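Local coordinates for protein alpha-1,3-glucanase (Streptomyces thermodiastaticus, PDB 7C7D) that hydrolyses alpha-1,3-glucosidic linkages in alpha-1,3-glucan as a thermostable, probably endo-acting, glycosidase of family GH87, at residues L139-K144 against T184-T189; V148-I153 against P401-G406; H160-T165 against T189-D194; N164-L169 against Y268-S273; V329-T334 against N345-T350. All coordinates share one frame; numbering follows the deposited sequence.

Contact 1: L139-K144 against T184-T189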
# COMPACT_ATOMS: atom_id res chain seq x y z
N LEU A 139 -11.06 15.26 16.06
CA LEU A 139 -10.42 14.88 14.81
C LEU A 139 -10.97 15.75 13.69
O LEU A 139 -12.19 15.95 13.60
CB LEU A 139 -10.70 13.41 14.50
CG LEU A 139 -10.06 12.38 15.42
CD1 LEU A 139 -10.87 11.09 15.40
CD2 LEU A 139 -8.63 12.12 15.01
N THR A 140 -10.09 16.27 12.86
CA THR A 140 -10.52 16.99 11.66
C THR A 140 -10.87 15.97 10.58
O THR A 140 -10.08 15.07 10.29
CB THR A 140 -9.41 17.91 11.18
OG1 THR A 140 -9.10 18.86 12.21
CG2 THR A 140 -9.84 18.65 9.91
N VAL A 141 -12.06 16.10 10.00
CA VAL A 141 -12.50 15.21 8.93
C VAL A 141 -12.86 16.05 7.72
O VAL A 141 -13.50 17.10 7.84
CB VAL A 141 -13.67 14.31 9.36
CG1 VAL A 141 -13.20 13.24 10.35
CG2 VAL A 141 -14.79 15.12 9.98
N THR A 142 -12.43 15.60 6.54
CA THR A 142 -12.65 16.38 5.34
C THR A 142 -12.72 15.46 4.13
O THR A 142 -12.27 14.32 4.15
CB THR A 142 -11.55 17.43 5.14
OG1 THR A 142 -11.86 18.22 3.98
CG2 THR A 142 -10.19 16.76 4.96
N SER A 143 -13.32 16.01 3.07
CA SER A 143 -13.35 15.39 1.75
C SER A 143 -12.30 15.98 0.82
O SER A 143 -12.19 15.53 -0.33
CB SER A 143 -14.74 15.55 1.11
OG SER A 143 -15.09 16.93 1.03
N LYS A 144 -11.50 16.93 1.30
CA LYS A 144 -10.57 17.66 0.45
C LYS A 144 -9.61 16.73 -0.28
O LYS A 144 -9.30 16.96 -1.46
CB LYS A 144 -9.79 18.68 1.29
CG LYS A 144 -8.65 19.34 0.54
CD LYS A 144 -7.90 20.34 1.40
CE LYS A 144 -6.81 21.02 0.59
NZ LYS A 144 -6.04 22.00 1.39
N THR A 184 -20.86 15.18 15.08
CA THR A 184 -21.57 16.35 15.61
C THR A 184 -21.99 17.35 14.53
O THR A 184 -23.05 17.97 14.64
CB THR A 184 -20.74 17.08 16.67
OG1 THR A 184 -19.52 17.55 16.08
CG2 THR A 184 -20.44 16.19 17.87
N ASN A 185 -21.16 17.53 13.50
CA ASN A 185 -21.38 18.61 12.54
C ASN A 185 -21.24 18.17 11.09
O ASN A 185 -21.24 19.03 10.20
CB ASN A 185 -20.45 19.80 12.83
CG ASN A 185 -18.99 19.40 12.86
OD1 ASN A 185 -18.57 18.47 12.19
ND2 ASN A 185 -18.19 20.12 13.65
N VAL A 186 -21.08 16.88 10.83
CA VAL A 186 -21.01 16.33 9.49
C VAL A 186 -21.21 14.83 9.63
O VAL A 186 -20.83 14.23 10.64
CB VAL A 186 -19.67 16.67 8.78
CG1 VAL A 186 -18.48 16.08 9.54
CG2 VAL A 186 -19.68 16.21 7.32
N GLN A 187 -21.82 14.22 8.62
CA GLN A 187 -22.03 12.77 8.64
C GLN A 187 -20.71 12.09 8.29
O GLN A 187 -20.11 12.38 7.25
CB GLN A 187 -23.11 12.39 7.63
CG GLN A 187 -23.49 10.92 7.61
CD GLN A 187 -24.38 10.60 6.44
OE1 GLN A 187 -23.94 10.61 5.29
NE2 GLN A 187 -25.66 10.34 6.71
N VAL A 188 -20.25 11.20 9.16
CA VAL A 188 -18.94 10.57 9.00
C VAL A 188 -19.12 9.07 8.88
O VAL A 188 -19.76 8.45 9.73
CB VAL A 188 -18.00 10.90 10.18
CG1 VAL A 188 -16.60 10.33 9.91
CG2 VAL A 188 -17.94 12.41 10.42
N THR A 189 -18.55 8.48 7.84
CA THR A 189 -18.52 7.04 7.69
C THR A 189 -17.16 6.56 8.20
O THR A 189 -16.13 6.86 7.60
CB THR A 189 -18.76 6.65 6.24
OG1 THR A 189 -20.08 7.09 5.87
CG2 THR A 189 -18.68 5.13 6.06

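Contact 2: V148-I153 against P401-G406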
# COMPACT_ATOMS: atom_id res chain seq x y z
N VAL A 148 -11.31 11.15 -6.17
CA VAL A 148 -10.30 11.35 -7.20
C VAL A 148 -10.77 10.67 -8.47
O VAL A 148 -11.15 9.49 -8.45
CB VAL A 148 -8.95 10.78 -6.74
CG1 VAL A 148 -7.93 10.83 -7.86
CG2 VAL A 148 -8.45 11.51 -5.50
N ASP A 149 -10.74 11.40 -9.58
CA ASP A 149 -11.02 10.86 -10.89
C ASP A 149 -9.72 10.65 -11.65
O ASP A 149 -8.81 11.49 -11.59
CB ASP A 149 -11.89 11.83 -11.69
CG ASP A 149 -13.35 11.76 -11.31
OD1 ASP A 149 -13.77 10.72 -10.77
OD2 ASP A 149 -14.07 12.74 -11.56
N THR A 150 -9.62 9.53 -12.36
CA THR A 150 -8.51 9.24 -13.27
C THR A 150 -9.10 8.70 -14.58
O THR A 150 -9.00 7.51 -14.88
CB THR A 150 -7.51 8.26 -12.65
OG1 THR A 150 -8.17 7.03 -12.34
CG2 THR A 150 -6.88 8.83 -11.38
N GLY A 151 -9.73 9.60 -15.35
CA GLY A 151 -10.41 9.19 -16.56
C GLY A 151 -9.51 8.60 -17.63
O GLY A 151 -10.00 7.91 -18.53
N TRP A 152 -8.20 8.86 -17.55
CA TRP A 152 -7.26 8.32 -18.52
C TRP A 152 -6.88 6.87 -18.23
O TRP A 152 -6.21 6.25 -19.06
CB TRP A 152 -5.99 9.17 -18.55
CG TRP A 152 -5.16 9.01 -17.32
CD1 TRP A 152 -4.17 8.09 -17.11
CD2 TRP A 152 -5.26 9.77 -16.11
NE1 TRP A 152 -3.65 8.24 -15.85
CE2 TRP A 152 -4.30 9.26 -15.22
CE3 TRP A 152 -6.07 10.83 -15.70
CZ2 TRP A 152 -4.12 9.78 -13.94
CZ3 TRP A 152 -5.89 11.34 -14.42
CH2 TRP A 152 -4.93 10.82 -13.56
N ILE A 153 -7.28 6.33 -17.09
CA ILE A 153 -7.04 4.93 -16.75
C ILE A 153 -8.27 4.14 -17.16
O ILE A 153 -9.33 4.28 -16.53
CB ILE A 153 -6.74 4.76 -15.25
CG1 ILE A 153 -5.50 5.57 -14.86
CG2 ILE A 153 -6.54 3.28 -14.92
CD1 ILE A 153 -5.05 5.34 -13.44
N PRO A 401 -5.58 -0.51 -1.68
CA PRO A 401 -5.23 0.28 -2.87
C PRO A 401 -6.50 0.46 -3.69
O PRO A 401 -7.27 -0.49 -3.87
CB PRO A 401 -4.19 -0.60 -3.58
CG PRO A 401 -4.57 -2.01 -3.19
CD PRO A 401 -5.12 -1.92 -1.78
N ASN A 402 -6.74 1.69 -4.17
CA ASN A 402 -8.05 2.00 -4.75
C ASN A 402 -8.28 1.27 -6.06
O ASN A 402 -9.42 0.99 -6.43
CB ASN A 402 -8.17 3.48 -5.11
CG ASN A 402 -7.95 4.43 -3.96
OD1 ASN A 402 -7.51 5.56 -4.20
ND2 ASN A 402 -8.26 4.03 -2.74
N LEU A 403 -7.20 1.04 -6.82
CA LEU A 403 -7.23 0.32 -8.07
C LEU A 403 -5.87 -0.35 -8.21
O LEU A 403 -4.91 0.01 -7.51
CB LEU A 403 -7.55 1.26 -9.24
CG LEU A 403 -6.66 2.48 -9.46
CD1 LEU A 403 -5.52 2.16 -10.42
CD2 LEU A 403 -7.47 3.67 -9.96
N ALA A 404 -5.79 -1.32 -9.11
CA ALA A 404 -4.55 -2.06 -9.34
C ALA A 404 -4.14 -2.89 -8.12
O ALA A 404 -5.00 -3.35 -7.35
CB ALA A 404 -3.44 -1.15 -9.87
N ASN A 405 -2.86 -3.14 -7.95
CA ASN A 405 -2.41 -4.26 -7.14
C ASN A 405 -1.96 -3.84 -5.74
O ASN A 405 -1.62 -2.69 -5.48
CB ASN A 405 -1.26 -4.96 -7.86
CG ASN A 405 -1.61 -5.32 -9.28
OD1 ASN A 405 -2.33 -6.27 -9.53
ND2 ASN A 405 -1.11 -4.54 -10.23
N GLY A 406 -1.94 -4.82 -4.83
CA GLY A 406 -1.25 -4.60 -3.57
C GLY A 406 0.24 -4.47 -3.78
O GLY A 406 0.85 -3.46 -3.42

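Contact 3: H160-T165 against T189-D194. With CA (calcium ion), chain C.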
# COMPACT_ATOMS: atom_id res chain seq x y z
N HIS A 160 -10.98 6.70 -4.10
CA HIS A 160 -10.27 7.41 -3.04
C HIS A 160 -11.26 8.15 -2.12
O HIS A 160 -11.10 9.34 -1.85
CB HIS A 160 -9.23 8.37 -3.64
CG HIS A 160 -8.02 8.59 -2.80
ND1 HIS A 160 -7.04 7.63 -2.62
CD2 HIS A 160 -7.60 9.68 -2.12
CE1 HIS A 160 -6.08 8.13 -1.85
NE2 HIS A 160 -6.40 9.37 -1.54
N PHE A 161 -12.28 7.43 -1.66
CA PHE A 161 -13.35 8.05 -0.88
C PHE A 161 -12.94 8.32 0.56
O PHE A 161 -13.53 9.20 1.21
CB PHE A 161 -14.57 7.13 -0.84
CG PHE A 161 -15.02 6.67 -2.19
CD1 PHE A 161 -15.22 7.58 -3.22
CD2 PHE A 161 -15.26 5.33 -2.44
CE1 PHE A 161 -15.63 7.15 -4.47
CE2 PHE A 161 -15.66 4.90 -3.68
CZ PHE A 161 -15.86 5.81 -4.69
N TYR A 162 -11.98 7.57 1.08
CA TYR A 162 -11.60 7.65 2.48
C TYR A 162 -10.36 8.51 2.65
O TYR A 162 -9.74 8.96 1.69
CB TYR A 162 -11.39 6.23 3.07
CG TYR A 162 -12.67 5.42 3.13
CD1 TYR A 162 -13.13 4.73 2.01
CD2 TYR A 162 -13.44 5.37 4.30
CE1 TYR A 162 -14.31 4.01 2.05
CE2 TYR A 162 -14.63 4.66 4.35
CZ TYR A 162 -15.06 3.98 3.22
OH TYR A 162 -16.24 3.28 3.26
N ASP A 163 -10.01 8.72 3.91
CA ASP A 163 -8.90 9.56 4.33
C ASP A 163 -8.57 9.12 5.75
O ASP A 163 -9.37 8.46 6.40
CB ASP A 163 -9.34 11.03 4.31
CG ASP A 163 -8.21 11.98 4.57
OD1 ASP A 163 -7.15 11.81 3.96
OD2 ASP A 163 -8.41 12.92 5.39
N ASN A 164 -7.38 9.50 6.22
CA ASN A 164 -6.95 9.16 7.57
C ASN A 164 -6.68 10.43 8.36
O ASN A 164 -6.00 11.34 7.88
CB ASN A 164 -5.71 8.27 7.54
CG ASN A 164 -6.04 6.84 7.13
OD1 ASN A 164 -6.24 5.97 7.97
ND2 ASN A 164 -6.13 6.61 5.82
N THR A 165 -7.23 10.48 9.56
CA THR A 165 -7.04 11.61 10.45
C THR A 165 -6.51 11.08 11.78
O THR A 165 -6.91 10.00 12.23
CB THR A 165 -8.35 12.39 10.61
OG1 THR A 165 -8.13 13.54 11.42
CG2 THR A 165 -9.45 11.53 11.23
N THR A 189 -18.55 8.48 7.84
CA THR A 189 -18.52 7.04 7.69
C THR A 189 -17.16 6.56 8.20
O THR A 189 -16.13 6.86 7.60
CB THR A 189 -18.76 6.65 6.24
OG1 THR A 189 -20.08 7.09 5.87
CG2 THR A 189 -18.68 5.13 6.06
N VAL A 190 -17.17 5.87 9.34
CA VAL A 190 -15.95 5.43 10.00
C VAL A 190 -15.64 4.00 9.58
O VAL A 190 -16.48 3.11 9.72
CB VAL A 190 -16.09 5.55 11.53
CG1 VAL A 190 -14.79 5.13 12.21
CG2 VAL A 190 -16.46 6.98 11.93
N ASP A 191 -14.42 3.79 9.09
CA ASP A 191 -14.03 2.48 8.56
C ASP A 191 -13.31 1.62 9.61
O ASP A 191 -13.70 0.48 9.87
CB ASP A 191 -13.13 2.71 7.35
CG ASP A 191 -12.65 1.42 6.72
OD1 ASP A 191 -13.17 0.33 7.07
OD2 ASP A 191 -11.75 1.51 5.85
N VAL A 192 -12.25 2.17 10.19
CA VAL A 192 -11.34 1.41 11.05
C VAL A 192 -10.55 2.44 11.85
O VAL A 192 -10.30 3.55 11.37
CB VAL A 192 -10.43 0.47 10.21
CG1 VAL A 192 -9.69 1.23 9.10
CG2 VAL A 192 -9.45 -0.31 11.10
N ALA A 193 -10.18 2.09 13.07
CA ALA A 193 -9.37 2.95 13.93
C ALA A 193 -8.12 2.20 14.37
O ALA A 193 -8.18 1.01 14.70
CB ALA A 193 -10.16 3.40 15.15
N ASP A 194 -6.99 2.90 14.37
CA ASP A 194 -5.70 2.34 14.78
C ASP A 194 -5.32 2.93 16.12
O ASP A 194 -5.35 4.16 16.30
CB ASP A 194 -4.60 2.67 13.77
CG ASP A 194 -4.95 2.31 12.33
OD1 ASP A 194 -5.73 1.37 12.10
OD2 ASP A 194 -4.43 3.00 11.43
CA CA C . -14.09 -1.43 8.17

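Contact 4: N164-L169 against Y268-S273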
# COMPACT_ATOMS: atom_id res chain seq x y z
N ASN A 164 -7.38 9.50 6.22
CA ASN A 164 -6.95 9.16 7.57
C ASN A 164 -6.68 10.43 8.36
O ASN A 164 -6.00 11.34 7.88
CB ASN A 164 -5.71 8.27 7.54
CG ASN A 164 -6.04 6.84 7.13
OD1 ASN A 164 -6.24 5.97 7.97
ND2 ASN A 164 -6.13 6.61 5.82
N THR A 165 -7.23 10.48 9.56
CA THR A 165 -7.04 11.61 10.45
C THR A 165 -6.51 11.08 11.78
O THR A 165 -6.91 10.00 12.23
CB THR A 165 -8.35 12.39 10.61
OG1 THR A 165 -8.13 13.54 11.42
CG2 THR A 165 -9.45 11.53 11.23
N ARG A 166 -5.58 11.82 12.38
CA ARG A 166 -4.89 11.33 13.57
C ARG A 166 -4.90 12.37 14.68
O ARG A 166 -5.06 13.57 14.45
CB ARG A 166 -3.44 10.92 13.25
CG ARG A 166 -2.50 12.08 12.97
CD ARG A 166 -1.07 11.60 12.74
NE ARG A 166 -0.16 12.71 12.49
CZ ARG A 166 1.16 12.61 12.41
NH1 ARG A 166 1.75 11.44 12.57
NH2 ARG A 166 1.89 13.69 12.18
N LEU A 167 -4.69 11.88 15.90
CA LEU A 167 -4.69 12.73 17.08
C LEU A 167 -3.93 12.03 18.19
O LEU A 167 -4.17 10.85 18.45
CB LEU A 167 -6.14 12.97 17.52
CG LEU A 167 -6.47 14.05 18.55
CD1 LEU A 167 -5.71 15.33 18.25
CD2 LEU A 167 -7.97 14.29 18.57
N LEU A 168 -3.02 12.75 18.83
CA LEU A 168 -2.50 12.30 20.11
C LEU A 168 -3.60 12.46 21.15
O LEU A 168 -4.27 13.49 21.20
CB LEU A 168 -1.29 13.14 20.52
CG LEU A 168 -0.01 12.96 19.70
CD1 LEU A 168 1.00 14.05 20.01
CD2 LEU A 168 0.61 11.59 19.93
N LEU A 169 -3.81 11.43 21.96
CA LEU A 169 -4.93 11.47 22.90
C LEU A 169 -4.68 12.38 24.09
O LEU A 169 -5.64 12.76 24.77
CB LEU A 169 -5.29 10.06 23.38
CG LEU A 169 -5.84 9.11 22.31
CD1 LEU A 169 -5.98 7.70 22.88
CD2 LEU A 169 -7.17 9.60 21.76
N TYR A 268 5.45 14.61 15.92
CA TYR A 268 5.89 15.87 16.50
C TYR A 268 6.56 16.81 15.51
O TYR A 268 6.30 18.01 15.53
CB TYR A 268 6.87 15.60 17.65
CG TYR A 268 6.31 14.69 18.71
CD1 TYR A 268 5.33 15.13 19.59
CD2 TYR A 268 6.74 13.37 18.81
CE1 TYR A 268 4.81 14.29 20.56
CE2 TYR A 268 6.22 12.53 19.76
CZ TYR A 268 5.26 12.99 20.63
OH TYR A 268 4.75 12.14 21.59
N SER A 269 7.43 16.29 14.65
CA SER A 269 8.13 17.09 13.65
C SER A 269 7.44 16.87 12.31
O SER A 269 7.58 15.81 11.70
CB SER A 269 9.60 16.68 13.57
OG SER A 269 10.22 16.78 14.85
N VAL A 270 6.71 17.88 11.85
CA VAL A 270 5.79 17.72 10.72
C VAL A 270 6.16 18.71 9.63
O VAL A 270 6.07 19.93 9.83
CB VAL A 270 4.32 17.89 11.16
CG1 VAL A 270 3.40 17.69 9.96
CG2 VAL A 270 3.98 16.89 12.26
N VAL A 271 6.57 18.19 8.48
CA VAL A 271 6.84 18.98 7.28
C VAL A 271 5.59 18.96 6.41
O VAL A 271 5.03 17.88 6.14
CB VAL A 271 8.04 18.42 6.51
CG1 VAL A 271 8.11 18.99 5.10
CG2 VAL A 271 9.34 18.65 7.28
N HIS A 272 5.16 20.14 5.97
CA HIS A 272 4.03 20.29 5.05
C HIS A 272 4.62 20.59 3.68
O HIS A 272 5.09 21.70 3.43
CB HIS A 272 3.09 21.38 5.55
CG HIS A 272 2.49 21.07 6.88
ND1 HIS A 272 1.32 20.36 7.02
CD2 HIS A 272 2.93 21.32 8.13
CE1 HIS A 272 1.04 20.22 8.30
NE2 HIS A 272 2.00 20.79 9.00
N SER A 273 4.62 19.59 2.81
CA SER A 273 5.21 19.73 1.49
C SER A 273 4.55 18.75 0.55
O SER A 273 4.25 17.62 0.93
CB SER A 273 6.70 19.43 1.53
OG SER A 273 7.29 19.63 0.27

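Contact 5: V329-T334 against N345-T350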
# COMPACT_ATOMS: atom_id res chain seq x y z
N VAL A 329 2.77 10.19 -5.16
CA VAL A 329 3.54 8.99 -4.86
C VAL A 329 4.35 9.26 -3.60
O VAL A 329 4.94 10.33 -3.46
CB VAL A 329 4.45 8.58 -6.03
CG1 VAL A 329 5.29 7.36 -5.67
CG2 VAL A 329 3.62 8.31 -7.26
N GLY A 330 4.39 8.29 -2.69
CA GLY A 330 5.26 8.44 -1.54
C GLY A 330 6.72 8.52 -1.95
O GLY A 330 7.39 9.54 -1.72
N LEU A 331 7.24 7.46 -2.56
CA LEU A 331 8.62 7.43 -3.04
C LEU A 331 8.61 6.91 -4.47
O LEU A 331 8.32 5.74 -4.71
CB LEU A 331 9.51 6.55 -2.16
CG LEU A 331 9.69 6.99 -0.70
CD1 LEU A 331 8.60 6.42 0.21
CD2 LEU A 331 11.07 6.59 -0.18
N TRP A 332 8.91 7.80 -5.41
CA TRP A 332 9.07 7.45 -6.81
C TRP A 332 10.58 7.43 -7.03
O TRP A 332 11.21 8.48 -7.12
CB TRP A 332 8.38 8.49 -7.67
CG TRP A 332 8.40 8.12 -9.09
CD1 TRP A 332 7.61 7.19 -9.70
CD2 TRP A 332 9.29 8.62 -10.09
NE1 TRP A 332 7.94 7.10 -11.02
CE2 TRP A 332 8.96 7.97 -11.29
CE3 TRP A 332 10.32 9.56 -10.09
CZ2 TRP A 332 9.63 8.23 -12.49
CZ3 TRP A 332 10.98 9.83 -11.27
CH2 TRP A 332 10.63 9.16 -12.46
N LEU A 333 11.15 6.23 -7.08
CA LEU A 333 12.59 6.05 -7.01
C LEU A 333 13.15 5.63 -8.36
O LEU A 333 12.64 4.70 -8.99
CB LEU A 333 12.96 5.03 -5.93
CG LEU A 333 12.62 5.50 -4.51
CD1 LEU A 333 12.53 4.33 -3.53
CD2 LEU A 333 13.64 6.53 -4.02
N THR A 334 14.19 6.33 -8.80
CA THR A 334 14.86 6.05 -10.06
C THR A 334 16.35 6.22 -9.86
O THR A 334 16.79 6.84 -8.89
CB THR A 334 14.44 7.04 -11.15
OG1 THR A 334 14.75 8.38 -10.73
CG2 THR A 334 12.95 6.93 -11.43
N ASN A 345 7.86 2.75 8.18
CA ASN A 345 7.17 3.97 7.79
C ASN A 345 5.68 3.70 7.63
O ASN A 345 5.25 2.55 7.50
CB ASN A 345 7.71 4.52 6.47
CG ASN A 345 9.20 4.70 6.48
OD1 ASN A 345 9.72 5.56 7.19
ND2 ASN A 345 9.91 3.90 5.70
N ARG A 346 4.91 4.78 7.63
CA ARG A 346 3.50 4.76 7.27
C ARG A 346 3.34 5.59 6.01
O ARG A 346 3.85 6.72 5.94
CB ARG A 346 2.64 5.37 8.38
CG ARG A 346 3.04 4.98 9.77
CD ARG A 346 2.77 3.50 10.03
NE ARG A 346 3.39 3.11 11.29
CZ ARG A 346 2.92 3.45 12.48
NH1 ARG A 346 1.80 4.15 12.58
NH2 ARG A 346 3.56 3.08 13.58
N ILE A 347 2.66 5.04 5.02
CA ILE A 347 2.35 5.75 3.79
C ILE A 347 0.84 5.66 3.60
O ILE A 347 0.30 4.57 3.36
CB ILE A 347 3.11 5.17 2.58
CG1 ILE A 347 4.62 5.20 2.84
CG2 ILE A 347 2.79 5.97 1.32
CD1 ILE A 347 5.46 4.46 1.81
N LEU A 348 0.16 6.79 3.75
CA LEU A 348 -1.29 6.83 3.82
C LEU A 348 -1.82 7.86 2.85
O LEU A 348 -1.25 8.95 2.72
CB LEU A 348 -1.78 7.24 5.20
CG LEU A 348 -1.12 6.50 6.36
CD1 LEU A 348 -1.52 7.14 7.66
CD2 LEU A 348 -1.55 5.06 6.32
N ASP A 349 -2.94 7.55 2.20
CA ASP A 349 -3.71 8.54 1.45
C ASP A 349 -2.84 9.20 0.37
O ASP A 349 -2.53 10.40 0.42
CB ASP A 349 -4.29 9.62 2.37
CG ASP A 349 -5.09 9.06 3.53
OD1 ASP A 349 -5.85 8.08 3.34
OD2 ASP A 349 -4.98 9.64 4.63
N THR A 350 -2.45 8.40 -0.62
CA THR A 350 -1.70 8.91 -1.75
C THR A 350 -2.55 8.72 -3.01
O THR A 350 -3.27 7.73 -3.13
CB THR A 350 -0.33 8.22 -1.90
OG1 THR A 350 -0.49 6.80 -2.06
CG2 THR A 350 0.54 8.46 -0.67

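Contact 1: L139-K144 against T184-T189
Val141 packs against Val186 and Val188 between the two antiparallel sheets of a beta-sandwich, consistent with the galactose-binding-domain clan to which this N-terminal region is assigned. Val141 belongs to strand 133-142, at the border of the five-stranded sheet. Val188 begins strand 188-196 of the other sheet, and Val186 sits in the loop leading into it. One methyl does all the touching on the first side: Val141 CG2 lies 3.8 Å from Val186 CG1, where the two side chains run alongside in opposite senses, and 4.2 Å from Val188 CG2. With chi1 at -71°, Val141 holds that methyl between its backbone N and carbonyl carbon, facing both partners.

Around these valines, Tyr116 of strand 109-117 touches Val141 and Val188 alike, while Val118 touches Val141 and Gln122 touches Val186. Backbone bonds tie Val141 to Gly124 and Val188 to Leu95, each within its own sheet, and Tyr116 OH is hydrogen-bonded to Thr142 N. Just beyond the strand end, the chain turns in an ST turn: Lys144 N donates to Thr142 OG1 at 3.0 Å with an N-H...O angle of 159°.

Contact 2: V148-I153 against P401-G406
Leu403 reaches from a loop of the parallel beta-helix and spreads its two methyls between Thr150 and Ile153, both on a loop of the N-terminal beta-sandwich region. Leu403 CD2 lies 4.2 Å from Thr150 OG1, and Leu403 CD1 lies 4.4 Å from Ile153 CD1, a loose van der Waals approach.

The conformation of Leu403 is unusual. Its CG is wedged between the backbone N and the carbonyl carbon (chi1 56°), and chi2 at 92° stands well off the staggered positions; the branch point is thereby turned so that one methyl serves each partner. Ile153 answers with a fully stretched side chain, chi2 at -174°, which carries CD1 to its far end. Thr150 presents its hydroxyl rather than its methyl, and the two side chains approach at a slant.

Thr150 and Ile153 come to the same side because they are the two ends of a type I beta turn, closed by Ile153 N donating to Thr150 O at 3.0 Å. Trp152, inside that turn, folds its indole back under both: Thr150 CB and Ile153 CG1 rest over one face of the ring, each offset toward its rim.

Beside this van der Waals contact, Asn402 OD1 is hydrogen-bonded to His160 ND1, a polar tie between the same two parts of the protein. The 148-153 loop runs between strands 133-142 and 163-169 of the sandwich, and the 401-406 loop joins strands 397-399 and 407-410 of the beta-helix.

Contact 3: H160-T165 against T189-D194
Tyr162 brings its ring up to Asp191 in a buried van der Waals contact inside the N-terminal beta-sandwich region, beside its calcium site. The two side chains stand roughly perpendicular. Asp191 CB is 3.9 Å from Tyr162 CE2, and Asp191 OD2 lies over one face of the ring; the carboxylate plane is turned 50° from the ring plane. Further out, Tyr162 OH passes 4.1 Å from Thr189 CG2, though its strongest polar partner is Leu83.

Asp191, against which the ring packs, holds the calcium ion twice. With CG anti to the backbone N (chi1 180°), Asp191 OD1 reaches the metal at 2.3 Å, while the residue's own carbonyl O binds it at 2.6 Å. A psi of -55° puts a local kink in strand 188-196 at Asp191. Glu63, Glu65, Ser88 and Gln91 also contribute ligands. OD2 is left out of the metal shell and is hydrogen-bonded elsewhere, so the carboxylate is held from both of its oxygens.

Strands 163-169 and 188-196 are not direct partners: strand 109-117 pairs antiparallel with each of them, and its Ser117 touches the tyrosine, as does Ala92 of strand 92-95.

Contact 4: N164-L169 against Y268-S273
Leu168 and Arg166, on one side of strand 163-169, meet Tyr268 and Val270 across the junction between the N-terminal sandwich and the beta-helix. The apolar pair is Leu168 and Tyr268: Leu168 CD1 comes within 3.9 Å of Tyr268 CE1, the two side chains nearly perpendicular. Tyr268 leaves its backbone pointing away from strand 163-169, yet its ring swings back to the leucine; Trp267 touches Leu168 as well.

The second pair joins a charged group to an aliphatic one. Val270 CG2 sits at the edge of the Arg166 guanidinium, close to its plane and 3.8 Å from Arg166 NH2, and the two side chains meet head-on. Arg166 gets there by an extended run from CG to NE, after a chi1 of 72° that starts CG between the backbone N and the carbonyl carbon. Ala292 and Ile294 of strand 292-294 also touch the long side chain.

Polar atoms are satisfied outside the two segments. Arg166 NH2 is hydrogen-bonded to Ser266 O, which anchors the edge of the guanidinium that meets the valine, and Tyr268 OH is hydrogen-bonded to Ser199 O. Strand 269-272 runs parallel to strands 245-248 and 292-294, as successive coils do in the right-handed parallel beta-helix of pectate-lyase-like proteins, and here a sandwich strand docks against an early part of that beta-helix.

Contact 5: V329-T334 against N345-T350
Inside the parallel beta-helix, Leu331 of strand 331-333 and Ile347 of strand 341-348 bring their ends together from two different faces of the coil. Leu331 CD1 and Ile347 CD1 are 4.0 Å apart, one side chain set roughly square to the other. Ile347 extends straight out, CG1 beside the backbone N (chi1 -57°) and chi2 near 171°, which places CD1 at the far tip. Leu331 starts to one side of its partner and reaches it by bending: a chi2 of 88° turns CD1 round to the isoleucine.

Next to this pair the backbones draw close. Gly330, which has no side chain, brings its CA to 6.6 Å from the CA of Ile347, and Gly330 N lies 4.4 Å from Thr350 CG2. That methyl is what Thr350 offers to the glycine; its OG1 is turned elsewhere, bonded to Ala352 O and to Gln374 NE2.

In a right-handed parallel beta-helix of the pectate lyase type, like side chains of successive coils pile up along the axis, and both residues have such neighbours: Leu331 touches Val309 and Leu355 of the flanking strands, and Ile347 touches Leu371 of strand 365-372. Backbone bonds follow the same direction, joining Gly330 to Val309 and Leu331 to Gly354 and Asn356. On the outward side of strand 341-348, Arg346 NH2 makes a salt bridge with Glu196 OE2, linking the coil to the end of strand 188-196.

Contacts 1 and 3 share Thr189, their centres are about 10 Å apart, and Thr140 O and Thr165 OG1 join them at 2.7 Å in a probable hydrogen bond. Strand 188-196 runs from contact 1 to the metal site; the Val188 side chain is about 12 Å from the calcium ion that Asp191 of contact 3 binds. Contacts 3 and 4 both use strand 163-169 and share Asn164 and Thr165. Contacts 2 and 4 join the sandwich to the beta-helix with centres about 26 Å apart. Contact 5 lies within the beta-helix, tied to the sandwich by a probable hydrogen bond between Asn164 N, shared by contacts 3 and 4, and Asp349 OD2 at 2.9 Å.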